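Local coordinates for protein aminopeptidase (Aneurinibacillus sp. AM-1, PDB 5IB9) that probably cleaves amino-terminal residues from peptides, as a zinc-dependent aminopeptidase of family M28 that carries a protease-associated domain, at residues A[11-16]-A[249-254]; A[29-34]-A[231-236]; A[86-91]-A[191-196]; A[280-285]-A[349-354]; A[324-329]-A[403-408]. All coordinates share one frame; numbering follows the deposited sequence.

Contact 1 of 5, residues A[11-16]-A[249-254]; sequences KRTDAE and LELARV. With ZN (zinc ion), chain E.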
# COMPACT_ATOMS: atom_id res chain seq x y z
N LYS A 11 28.92 -28.74 -3.00
CA LYS A 11 29.03 -29.75 -4.06
C LYS A 11 27.92 -29.66 -5.12
O LYS A 11 27.98 -30.32 -6.17
CB LYS A 11 28.96 -31.11 -3.50
CG LYS A 11 27.60 -31.59 -2.99
CD LYS A 11 27.76 -33.07 -2.49
CE LYS A 11 26.57 -33.59 -1.81
NZ LYS A 11 26.82 -35.03 -1.42
N ARG A 12 26.89 -28.87 -4.86
CA ARG A 12 25.71 -28.78 -5.69
C ARG A 12 25.52 -27.45 -6.39
O ARG A 12 24.68 -27.35 -7.27
CB ARG A 12 24.46 -28.98 -4.80
CG ARG A 12 24.38 -30.32 -4.17
CD ARG A 12 22.95 -30.56 -3.70
NE ARG A 12 22.79 -32.01 -3.54
CZ ARG A 12 23.19 -32.64 -2.46
NH1 ARG A 12 23.75 -32.03 -1.45
NH2 ARG A 12 23.03 -34.00 -2.35
N THR A 13 26.23 -26.35 -6.03
CA THR A 13 25.95 -25.09 -6.71
C THR A 13 26.49 -25.01 -8.14
O THR A 13 27.71 -25.04 -8.43
CB THR A 13 26.67 -23.99 -5.88
OG1 THR A 13 28.03 -24.45 -5.58
CG2 THR A 13 25.94 -23.67 -4.51
N ASP A 14 25.56 -25.00 -9.09
CA ASP A 14 25.91 -25.20 -10.48
C ASP A 14 25.99 -23.87 -11.11
O ASP A 14 24.94 -23.16 -11.31
CB ASP A 14 24.87 -26.12 -11.07
CG ASP A 14 25.14 -26.49 -12.54
OD1 ASP A 14 25.63 -25.66 -13.31
OD2 ASP A 14 24.76 -27.67 -12.78
N ALA A 15 27.20 -23.47 -11.48
CA ALA A 15 27.38 -22.17 -12.04
C ALA A 15 26.90 -22.08 -13.51
O ALA A 15 26.65 -20.95 -13.98
CB ALA A 15 28.87 -21.74 -11.93
N GLU A 16 26.84 -23.21 -14.22
CA GLU A 16 26.24 -23.18 -15.56
C GLU A 16 24.72 -22.85 -15.50
O GLU A 16 24.29 -22.08 -16.35
CB GLU A 16 26.53 -24.50 -16.26
CG GLU A 16 28.03 -24.62 -16.64
CD GLU A 16 29.02 -24.93 -15.45
OE1 GLU A 16 30.18 -24.39 -15.45
OE2 GLU A 16 28.70 -25.74 -14.52
N LEU A 249 17.40 -18.73 -7.58
CA LEU A 249 16.88 -19.97 -8.21
C LEU A 249 17.79 -21.13 -7.89
O LEU A 249 17.31 -22.16 -7.53
CB LEU A 249 16.75 -19.73 -9.73
CG LEU A 249 15.61 -18.88 -10.18
CD1 LEU A 249 15.71 -18.71 -11.70
CD2 LEU A 249 14.27 -19.61 -9.84
N GLU A 250 19.11 -20.89 -8.04
CA GLU A 250 20.03 -22.00 -7.87
C GLU A 250 19.98 -22.50 -6.41
O GLU A 250 20.06 -23.71 -6.13
CB GLU A 250 21.40 -21.65 -8.39
CG GLU A 250 22.41 -22.85 -8.24
CD GLU A 250 22.08 -24.16 -8.96
OE1 GLU A 250 21.14 -24.30 -9.78
OE2 GLU A 250 22.82 -25.13 -8.60
N LEU A 251 19.94 -21.59 -5.43
CA LEU A 251 19.89 -22.04 -4.07
C LEU A 251 18.54 -22.73 -3.82
O LEU A 251 18.47 -23.71 -3.01
CB LEU A 251 20.09 -20.90 -3.02
CG LEU A 251 21.56 -20.40 -3.12
CD1 LEU A 251 21.67 -19.24 -2.17
CD2 LEU A 251 22.58 -21.47 -2.77
N ALA A 252 17.44 -22.25 -4.46
CA ALA A 252 16.19 -23.03 -4.26
C ALA A 252 16.36 -24.46 -4.84
O ALA A 252 15.88 -25.35 -4.22
CB ALA A 252 15.06 -22.35 -5.01
N ARG A 253 17.05 -24.65 -5.97
CA ARG A 253 17.24 -25.99 -6.51
C ARG A 253 18.09 -26.77 -5.57
O ARG A 253 17.78 -27.93 -5.21
CB ARG A 253 17.92 -25.84 -7.82
CG ARG A 253 18.02 -27.23 -8.56
CD ARG A 253 18.86 -27.15 -9.84
NE ARG A 253 20.26 -27.08 -9.42
CZ ARG A 253 20.98 -28.09 -8.95
NH1 ARG A 253 20.44 -29.32 -8.96
NH2 ARG A 253 22.24 -27.84 -8.49
N VAL A 254 19.17 -26.16 -5.09
CA VAL A 254 20.04 -26.90 -4.11
C VAL A 254 19.27 -27.34 -2.89
O VAL A 254 19.40 -28.52 -2.46
CB VAL A 254 21.26 -26.01 -3.70
CG1 VAL A 254 22.00 -26.63 -2.47
CG2 VAL A 254 22.20 -25.94 -4.90
ZN ZN E . 29.41 -24.90 -7.18
O HOH W 1 30.95 -25.04 -5.73
O HOH W 2 30.66 -25.29 -8.78
O HOH W 3 29.22 -27.12 -7.02
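The carboxylate of E250, on helix 238-256, receives the backbone amide of D14, and it illustrates how one buried acid can tie the start of a helix to a neighbouring helix. From CB the side chain leaves with CG anti to the backbone N (chi1 -179°), which aims it at segment 11-16, and it then bends at CG. CD comes to 3.6 Å from D14 N. At the tip, OE2 of E250 takes the N-H of D14 at 2.8 Å in a fairly straight bond (162°) that arrives from above the carboxylate plane, 49° out of it. R253 NH2 meets the same OE2 at 2.8 Å from the opposite face, and R253 NE completes a side-on salt bridge at 2.9 Å from OE1 of E250. N17 ND2 also donates to OE1, so both oxygens carry two bonds, and the acid is probably charged. Next to this polar grip, V254 CG2 packs 3.8 Å from R12 CB. The chain between R12 and D14 is also fixed by metal: T13 chelates a zinc ion through its backbone O (2.1 Å) and OG1 (2.2 Å), with three waters and D386 completing the shell, and OG1 is bonded to D390 as well. D14 is the N-cap of helix 15-25, its OD1 accepting from N17 N. The junction thus lies between three helices: helix 15-25 begins here, helix 238-256 supplies E250 and R253, and helix 382-400 brings the zinc ligand D386 and packs V392 on L251.

Contact 2 of 5, residues A[29-34]-A[231-236]; sequences PRVAGS and SVEKAP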
# COMPACT_ATOMS: atom_id res chain seq x y z
N PRO A 29 16.34 -5.38 -21.48
CA PRO A 29 15.96 -4.79 -20.19
C PRO A 29 14.59 -5.27 -19.72
O PRO A 29 13.72 -5.58 -20.51
CB PRO A 29 15.96 -3.28 -20.47
CG PRO A 29 16.86 -3.12 -21.69
CD PRO A 29 16.60 -4.31 -22.50
N ARG A 30 14.46 -5.31 -18.39
CA ARG A 30 13.21 -5.82 -17.79
C ARG A 30 12.59 -4.70 -16.99
O ARG A 30 12.51 -4.70 -15.73
CB ARG A 30 13.52 -7.06 -16.87
CG ARG A 30 14.11 -8.18 -17.64
CD ARG A 30 14.53 -9.37 -16.74
NE ARG A 30 15.48 -8.97 -15.69
CZ ARG A 30 16.78 -8.62 -15.93
NH1 ARG A 30 17.34 -8.79 -17.16
NH2 ARG A 30 17.55 -8.20 -14.92
N VAL A 31 12.03 -3.68 -17.66
CA VAL A 31 11.55 -2.55 -16.91
C VAL A 31 10.25 -2.90 -16.17
O VAL A 31 9.42 -3.63 -16.74
CB VAL A 31 11.24 -1.39 -17.89
CG1 VAL A 31 10.55 -0.24 -17.18
CG2 VAL A 31 12.61 -0.91 -18.48
N ALA A 32 10.13 -2.43 -14.90
CA ALA A 32 9.01 -2.94 -14.12
C ALA A 32 7.69 -2.64 -14.77
O ALA A 32 7.49 -1.55 -15.31
CB ALA A 32 9.02 -2.42 -12.76
N GLY A 33 6.80 -3.62 -14.77
CA GLY A 33 5.45 -3.40 -15.30
C GLY A 33 5.39 -3.59 -16.81
O GLY A 33 4.31 -3.48 -17.42
N SER A 34 6.54 -3.90 -17.42
CA SER A 34 6.57 -4.10 -18.88
C SER A 34 6.38 -5.51 -19.34
O SER A 34 6.47 -6.47 -18.52
CB SER A 34 7.94 -3.64 -19.48
OG SER A 34 8.93 -4.59 -19.13
N SER A 231 14.90 -4.45 -14.21
CA SER A 231 16.14 -3.65 -14.39
C SER A 231 15.75 -2.27 -14.85
O SER A 231 14.60 -2.00 -15.09
CB SER A 231 17.10 -4.32 -15.40
OG SER A 231 16.53 -4.25 -16.70
N VAL A 232 16.72 -1.35 -14.80
CA VAL A 232 16.37 0.04 -15.29
C VAL A 232 16.27 0.10 -16.82
O VAL A 232 16.77 -0.77 -17.54
CB VAL A 232 17.43 1.05 -14.80
CG1 VAL A 232 17.42 1.08 -13.24
CG2 VAL A 232 18.84 0.82 -15.38
N GLU A 233 15.58 1.16 -17.29
CA GLU A 233 15.45 1.40 -18.74
C GLU A 233 16.81 1.29 -19.48
O GLU A 233 17.81 1.82 -19.03
CB GLU A 233 14.95 2.83 -18.98
CG GLU A 233 13.44 3.09 -18.75
CD GLU A 233 12.53 2.65 -19.93
OE1 GLU A 233 11.26 2.67 -19.75
OE2 GLU A 233 13.07 2.29 -21.02
N LYS A 234 16.82 0.58 -20.59
CA LYS A 234 18.01 0.39 -21.51
C LYS A 234 19.13 -0.46 -20.94
O LYS A 234 20.11 -0.74 -21.62
CB LYS A 234 18.58 1.79 -21.97
CG LYS A 234 17.61 2.55 -22.79
CD LYS A 234 18.18 3.90 -23.30
CE LYS A 234 16.98 4.76 -23.67
NZ LYS A 234 17.23 6.26 -23.71
N ALA A 235 19.02 -0.94 -19.67
CA ALA A 235 20.03 -1.80 -19.14
C ALA A 235 19.59 -3.25 -19.20
O ALA A 235 18.54 -3.56 -18.59
CB ALA A 235 20.36 -1.46 -17.58
N PRO A 236 20.30 -4.13 -19.89
CA PRO A 236 19.98 -5.52 -19.94
C PRO A 236 19.93 -6.22 -18.55
O PRO A 236 19.31 -7.31 -18.41
CB PRO A 236 21.06 -6.15 -20.89
CG PRO A 236 21.39 -4.93 -21.89
CD PRO A 236 21.45 -3.83 -20.84
O HOH W 4 12.37 -1.43 -13.38
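R30 and S231 meet where two loops run together, each containing a type II beta turn (V31 to S34 and V232 to A235); the second loop follows strand 222-228 of the M28 domain. The guanidinium of R30 lies with one face over S231 CB, while NH1 reaches P236 O at 2.8 Å, an oxygen at the edge of the group and tilted from its plane. That bond is bent, at 139°. NE and NH2 of R30 take H229 O and G237 O, so the flat group is held on several sides and clasps the ends of the loop around S231. The hydroxyl of S231 sits between its own backbone N and carbonyl carbon (chi1 69°), a position from which OG can serve both loops: it accepts R30 N at 2.9 Å, almost straight at 174°, and donates to A235 O at 2.8 Å. S231 N returns a bond to R30 O. P29 lays its ring against the turn, with CB 3.2 Å from A235 O. Elsewhere V31 lies aslant E233, V31 CG2 lying 3.7 Å from E233 CA and also against the carboxylate carbon. The loop so held carries V232, whose side chain packs beside the zinc ligands E273 and H371, which places the contact next to the zinc site. A water bridges the two loops, accepting from A32 N at 2.9 Å and donating to S231 O at 2.9 Å.

Contact 3 of 5, residues A[86-91]-A[191-196]; sequences TYSPNS and VKVAGA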
# COMPACT_ATOMS: atom_id res chain seq x y z
N THR A 86 12.40 12.02 -12.85
CA THR A 86 11.32 11.05 -13.06
C THR A 86 10.14 11.46 -12.19
O THR A 86 10.33 11.82 -11.04
CB THR A 86 11.78 9.63 -12.65
OG1 THR A 86 12.87 9.25 -13.49
CG2 THR A 86 10.64 8.63 -12.85
N TYR A 87 8.94 11.44 -12.77
CA TYR A 87 7.70 11.93 -12.17
C TYR A 87 7.52 13.45 -12.24
O TYR A 87 6.57 14.02 -11.66
CB TYR A 87 7.46 11.43 -10.75
CG TYR A 87 7.31 9.91 -10.72
CD1 TYR A 87 8.34 9.12 -10.25
CD2 TYR A 87 6.14 9.31 -11.17
CE1 TYR A 87 8.23 7.71 -10.24
CE2 TYR A 87 6.01 7.93 -11.16
CZ TYR A 87 7.04 7.16 -10.71
OH TYR A 87 6.87 5.79 -10.71
N SER A 88 8.39 14.09 -13.01
CA SER A 88 8.16 15.53 -13.25
C SER A 88 6.85 15.79 -13.99
O SER A 88 6.59 15.17 -15.02
CB SER A 88 9.35 16.16 -14.02
OG SER A 88 9.05 17.54 -14.29
N PRO A 89 6.04 16.74 -13.51
CA PRO A 89 4.90 17.26 -14.22
C PRO A 89 5.37 17.94 -15.55
O PRO A 89 6.57 18.22 -15.70
CB PRO A 89 4.32 18.24 -13.23
CG PRO A 89 4.86 17.82 -11.87
CD PRO A 89 6.18 17.33 -12.17
N ASN A 90 4.46 18.10 -16.51
CA ASN A 90 4.75 19.00 -17.66
C ASN A 90 4.65 20.48 -17.24
O ASN A 90 4.01 20.83 -16.26
CB ASN A 90 3.78 18.73 -18.82
CG ASN A 90 3.77 17.29 -19.25
OD1 ASN A 90 2.72 16.58 -19.09
ND2 ASN A 90 4.88 16.82 -19.81
N SER A 91 5.30 21.34 -18.03
CA SER A 91 5.17 22.80 -17.88
C SER A 91 5.61 23.51 -19.18
O SER A 91 6.23 22.93 -20.08
CB SER A 91 6.05 23.32 -16.73
OG SER A 91 7.39 23.13 -17.09
N VAL A 191 11.25 27.01 -18.59
CA VAL A 191 11.26 25.54 -18.32
C VAL A 191 10.07 24.93 -19.04
O VAL A 191 8.90 25.21 -18.69
CB VAL A 191 11.22 25.17 -16.81
CG1 VAL A 191 11.21 23.63 -16.65
CG2 VAL A 191 12.46 25.72 -16.11
N LYS A 192 10.36 24.15 -20.09
CA LYS A 192 9.26 23.51 -20.86
C LYS A 192 9.43 22.01 -20.88
O LYS A 192 10.43 21.47 -21.38
CB LYS A 192 9.11 24.05 -22.30
CG LYS A 192 7.69 23.83 -22.87
CD LYS A 192 7.61 24.11 -24.35
CE LYS A 192 6.39 23.44 -24.97
NZ LYS A 192 6.48 23.54 -26.46
N VAL A 193 8.44 21.35 -20.29
CA VAL A 193 8.46 19.87 -20.18
C VAL A 193 7.17 19.47 -20.78
O VAL A 193 6.12 20.01 -20.39
CB VAL A 193 8.55 19.39 -18.69
CG1 VAL A 193 8.35 17.86 -18.59
CG2 VAL A 193 9.91 19.73 -18.08
N ALA A 194 7.23 18.58 -21.77
CA ALA A 194 6.04 18.18 -22.51
C ALA A 194 6.04 16.67 -22.85
O ALA A 194 7.11 16.07 -23.04
CB ALA A 194 5.86 19.06 -23.79
N GLY A 195 4.84 16.08 -22.85
CA GLY A 195 4.69 14.65 -23.13
C GLY A 195 4.94 13.63 -22.00
O GLY A 195 4.78 12.42 -22.21
N ALA A 196 5.36 14.09 -20.82
CA ALA A 196 5.39 13.21 -19.63
C ALA A 196 3.99 12.77 -19.23
O ALA A 196 3.03 13.52 -19.31
CB ALA A 196 6.06 13.92 -18.44
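S91 and V193 form an antiparallel hydrogen-bonded pair by the protease-associated domain, where strand 91-99 begins alongside strand 187-210. The backbone bonds come first: S91 N donates to V193 O at 2.8 Å, and V193 N donates to S91 O at 2.7 Å. The carbonyl of S91 is used a second time, by a CA-H...O contact from K192 CA at 3.2 Å. Away from the bridge, side chains meet backbone. Van der Waals contact comes mainly from methyls set against carbonyl oxygens: V193 CG1 lies 3.4 Å from P89 O, and A196 CB approaches S88 O at 3.7 Å. With S91 and V193 on the same face of the sheet, both side chains pack on A165 of strand 165-169. N90 lies across the turn at A194 to A196, its CB 3.1 Å from V193 O. Within segment 86-91, S88 OG donates to P89 O on a lone pair, in the carbonyl plane, and also accepts from A166 N. The long strand 187-210 runs on from here to the peptidase domain, so the bridge joins the protease-associated domain to a strand shared with the rest of the chain. The last bond is between side chain and backbone: with OG turned between its own N and carbonyl carbon (chi1 67°), S91 OG donates to V191 O at 3.0 Å, from 60° above the carbonyl plane.

Contact 4 of 5, residues A[280-285]-A[349-354]; sequences KKYAAS and ESFHAL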
# COMPACT_ATOMS: atom_id res chain seq x y z
N LYS A 280 8.23 -3.93 -0.66
CA LYS A 280 7.29 -3.26 0.29
C LYS A 280 5.94 -3.97 0.22
O LYS A 280 5.32 -4.17 1.30
CB LYS A 280 7.09 -1.79 -0.17
CG LYS A 280 8.27 -0.92 0.29
CD LYS A 280 8.10 0.52 -0.32
CE LYS A 280 9.34 1.36 0.07
NZ LYS A 280 9.27 2.74 -0.59
N LYS A 281 5.45 -4.32 -0.98
CA LYS A 281 4.16 -5.01 -1.08
C LYS A 281 4.30 -6.38 -0.51
O LYS A 281 3.32 -6.84 0.08
CB LYS A 281 3.65 -5.06 -2.54
CG LYS A 281 3.38 -3.68 -3.13
CD LYS A 281 2.04 -3.09 -2.66
CE LYS A 281 1.90 -1.72 -3.43
NZ LYS A 281 0.76 -0.95 -2.85
N TYR A 282 5.41 -7.08 -0.64
CA TYR A 282 5.47 -8.42 -0.04
C TYR A 282 5.55 -8.33 1.51
O TYR A 282 4.85 -9.04 2.22
CB TYR A 282 6.66 -9.20 -0.59
CG TYR A 282 6.69 -10.59 0.05
CD1 TYR A 282 5.80 -11.60 -0.41
CD2 TYR A 282 7.54 -10.87 1.10
CE1 TYR A 282 5.73 -12.78 0.25
CE2 TYR A 282 7.49 -12.03 1.79
CZ TYR A 282 6.58 -12.97 1.30
OH TYR A 282 6.48 -14.22 1.99
N ALA A 283 6.41 -7.48 2.05
CA ALA A 283 6.48 -7.22 3.51
C ALA A 283 5.12 -6.87 4.04
O ALA A 283 4.79 -7.37 5.12
CB ALA A 283 7.49 -6.07 3.71
N ALA A 284 4.34 -6.09 3.29
CA ALA A 284 2.97 -5.73 3.83
C ALA A 284 2.04 -6.91 3.83
O ALA A 284 0.95 -6.81 4.50
CB ALA A 284 2.38 -4.65 2.99
N SER A 285 2.36 -8.01 3.18
CA SER A 285 1.47 -9.20 3.24
C SER A 285 1.69 -10.09 4.47
O SER A 285 0.91 -11.07 4.65
CB SER A 285 1.65 -10.07 1.96
OG SER A 285 2.85 -10.84 2.03
N GLU A 349 15.92 -3.37 2.75
CA GLU A 349 15.32 -2.23 3.50
C GLU A 349 13.86 -2.47 3.84
O GLU A 349 13.37 -1.94 4.84
CB GLU A 349 15.43 -1.02 2.63
CG GLU A 349 15.19 0.32 3.40
CD GLU A 349 15.66 1.50 2.54
OE1 GLU A 349 16.83 1.55 2.04
OE2 GLU A 349 14.85 2.36 2.32
N SER A 350 13.17 -3.27 3.04
CA SER A 350 11.75 -3.55 3.34
C SER A 350 11.49 -4.45 4.51
O SER A 350 10.43 -4.39 5.14
CB SER A 350 11.13 -4.09 2.04
OG SER A 350 11.29 -3.11 0.98
N PHE A 351 12.50 -5.29 4.74
CA PHE A 351 12.42 -6.26 5.87
C PHE A 351 13.04 -5.62 7.09
O PHE A 351 12.50 -5.83 8.18
CB PHE A 351 13.03 -7.61 5.43
CG PHE A 351 12.29 -8.17 4.28
CD1 PHE A 351 11.06 -8.83 4.48
CD2 PHE A 351 12.65 -7.86 2.96
CE1 PHE A 351 10.26 -9.23 3.39
CE2 PHE A 351 11.87 -8.29 1.87
CZ PHE A 351 10.66 -8.99 2.10
N HIS A 352 14.15 -4.91 6.99
CA HIS A 352 14.65 -4.16 8.14
C HIS A 352 13.54 -3.27 8.72
O HIS A 352 13.43 -3.15 9.97
CB HIS A 352 15.84 -3.38 7.68
CG HIS A 352 16.37 -2.53 8.76
ND1 HIS A 352 17.32 -3.00 9.64
CD2 HIS A 352 16.12 -1.24 9.08
CE1 HIS A 352 17.62 -2.03 10.50
NE2 HIS A 352 16.84 -0.99 10.24
N ALA A 353 12.67 -2.76 7.90
CA ALA A 353 11.65 -1.80 8.34
C ALA A 353 10.70 -2.53 9.26
O ALA A 353 10.06 -1.91 10.12
CB ALA A 353 10.93 -1.28 7.17
N LEU A 354 10.54 -3.85 9.13
CA LEU A 354 9.69 -4.64 10.04
C LEU A 354 10.39 -5.17 11.28
O LEU A 354 9.75 -5.90 12.03
CB LEU A 354 9.09 -5.79 9.23
CG LEU A 354 8.10 -5.41 8.13
CD1 LEU A 354 7.57 -6.75 7.62
CD2 LEU A 354 6.94 -4.58 8.70
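Two short helices of the M28 domain, 277-283 and 348-352, pack here through small residues, A283 on one and S350 on the other. The backbones come close, K280 CA lying 5.4 Å from S350 CA. A283 CB is at the middle of the contact: it rests 3.7 Å from S350 O and 4.0 Å from L354 CD1, with F351 CE1 slightly farther off. L354 CD1 also lies 3.8 Å from A283 O. Beside the alanine the aromatic pair Y282 and F351 cross obliquely and touch rim to rim, Y282 CD2 lying 3.8 Å from F351 CZ, with neither ring laid on the face of the other. Y282 holds CG anti to its backbone N (chi1 -180°), which swings the ring along the flank of its helix towards I267 and F269 of strand 263-269, and its OH bonds R265. Elsewhere in the contact K280 CG passes 3.8 Å from S350 OG, a hydroxyl engaged with S279 OG. No hydrogen bond crosses between the segments, so the fit depends on shape. Farther along, S285 OG donates to Y282 O at 2.7 Å in the carbonyl plane, and A284 O accepts from Q58 NE2 of the second subunit. Helix packing beside a central sheet, which Y282 touches here close to the inhibitor pocket, fits the alpha/beta architecture of M28 peptidases.

Contact 5 of 5, residues A[324-329]-A[403-408]; sequences TDLGAA and GELVIE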
# COMPACT_ATOMS: atom_id res chain seq x y z
N THR A 324 24.19 -11.16 9.03
CA THR A 324 25.63 -10.92 8.83
C THR A 324 26.44 -11.90 9.68
O THR A 324 27.56 -12.30 9.23
CB THR A 324 26.12 -9.49 9.08
OG1 THR A 324 25.93 -9.17 10.49
CG2 THR A 324 25.34 -8.53 8.21
N ASP A 325 25.94 -12.35 10.83
CA ASP A 325 26.69 -13.38 11.58
C ASP A 325 26.79 -14.69 10.81
O ASP A 325 27.85 -15.37 10.80
CB ASP A 325 26.01 -13.64 12.95
CG ASP A 325 26.17 -12.53 13.91
OD1 ASP A 325 27.03 -11.68 13.79
OD2 ASP A 325 25.39 -12.56 14.91
N LEU A 326 25.68 -15.09 10.14
CA LEU A 326 25.67 -16.38 9.41
C LEU A 326 26.55 -16.22 8.13
O LEU A 326 27.26 -17.15 7.81
CB LEU A 326 24.25 -16.76 8.97
CG LEU A 326 23.40 -17.31 10.13
CD1 LEU A 326 21.86 -17.24 9.70
CD2 LEU A 326 23.88 -18.72 10.67
N GLY A 327 26.49 -15.03 7.47
CA GLY A 327 27.28 -14.79 6.25
C GLY A 327 28.76 -14.79 6.65
O GLY A 327 29.56 -15.46 5.92
N ALA A 328 29.10 -14.17 7.78
CA ALA A 328 30.50 -14.15 8.21
C ALA A 328 30.93 -15.51 8.59
O ALA A 328 32.09 -15.90 8.27
CB ALA A 328 30.74 -13.17 9.37
N ALA A 329 30.13 -16.30 9.28
CA ALA A 329 30.51 -17.65 9.72
C ALA A 329 30.76 -18.51 8.47
O ALA A 329 31.82 -19.08 8.31
CB ALA A 329 29.40 -18.34 10.51
N GLY A 403 18.53 -29.73 13.11
CA GLY A 403 19.18 -29.57 14.38
C GLY A 403 19.21 -28.11 14.83
O GLY A 403 18.90 -27.19 14.06
N GLU A 404 19.49 -27.87 16.11
CA GLU A 404 19.50 -26.53 16.68
C GLU A 404 20.56 -25.61 16.05
O GLU A 404 21.69 -26.02 15.88
CB GLU A 404 19.69 -26.61 18.25
CG GLU A 404 19.97 -25.27 18.91
CD GLU A 404 20.38 -25.34 20.41
OE1 GLU A 404 21.36 -26.06 20.77
OE2 GLU A 404 19.75 -24.60 21.21
N LEU A 405 20.18 -24.38 15.72
CA LEU A 405 21.16 -23.45 15.17
C LEU A 405 22.18 -23.15 16.25
O LEU A 405 21.77 -22.76 17.41
CB LEU A 405 20.40 -22.17 14.80
CG LEU A 405 21.21 -20.92 14.37
CD1 LEU A 405 22.18 -21.19 13.17
CD2 LEU A 405 20.27 -19.80 13.99
N VAL A 406 23.45 -23.18 15.90
CA VAL A 406 24.59 -22.74 16.68
C VAL A 406 25.43 -21.81 15.81
O VAL A 406 25.78 -22.17 14.67
CB VAL A 406 25.48 -23.95 17.09
CG1 VAL A 406 26.69 -23.49 17.86
CG2 VAL A 406 24.65 -24.97 17.96
N ILE A 407 25.70 -20.59 16.29
CA ILE A 407 26.68 -19.73 15.59
C ILE A 407 27.85 -19.58 16.57
O ILE A 407 27.64 -19.34 17.76
CB ILE A 407 26.06 -18.39 15.18
CG1 ILE A 407 24.74 -18.63 14.44
CG2 ILE A 407 27.10 -17.60 14.31
CD1 ILE A 407 24.05 -17.29 14.06
N GLU A 408 29.05 -19.85 16.10
CA GLU A 408 30.20 -19.72 16.93
C GLU A 408 30.69 -18.30 16.79
O GLU A 408 30.47 -17.66 15.76
CB GLU A 408 31.25 -20.72 16.47
CG GLU A 408 30.82 -22.12 16.87
CD GLU A 408 32.00 -22.97 17.33
OE1 GLU A 408 33.09 -22.40 17.66
OE2 GLU A 408 31.83 -24.20 17.37
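I407 is the bump of this contact, and the hollow that receives it lies on helix 322-334 between D325, L326 and A329. These positions lie on one side of the helix, since A329 stands one turn beyond D325. The two branches of I407 divide the work. CG2 points into the groove over the backbone, 4.2 Å from D325 O and 4.5 Å from A329 CB. The longer branch lies with CG1 anti to the carbonyl carbon (chi1 -50°), which carries CD1 onto L326, 3.7 Å from CD2 and 4.0 Å from CG of that leucine. The side chains of L326 and I407 cross at about a right angle, so they meet over a short length. L326 is itself a bump in return: its CD2 touches both I407 and L405, 3.9 Å from L405 CD1. Beyond these partners it also rests on A395 and Q398 of helix 382-400, while L405 lies on A399. The loop that follows helix 382-400 thus runs back over that helix and onto helix 322-334, touching both. The polar end of D325 takes no part across this boundary, for its OD1 is bonded to Y412 OH farther along the tail. With no hydrogen bond and no charge pair between the segments, the chemistry implies an attachment that rests on van der Waals contact and the partial burial of branched aliphatic groups.

In the fold
Contacts 2 and 4 lie near the inhibitor pocket, on separate loops and helices: the side chain of V232 in contact 2 is about 5 Å from a zinc ion, that of K280 in contact 4 about 7 Å from the inhibitor. Their centres stand about 23 Å apart. Contact 1 holds a different zinc site, its centre about 27 Å from that of contact 4. Along the chain, contact 3 is nested within contact 2, itself nested within contact 1, yet contact 3 lies out by the protease-associated domain, its centre about 46 Å from that of contact 1. Contacts 4 and 5 alternate in sequence, and contact 5 lies away from the zinc and inhibitor sites, about 21 Å from contact 1 between centres.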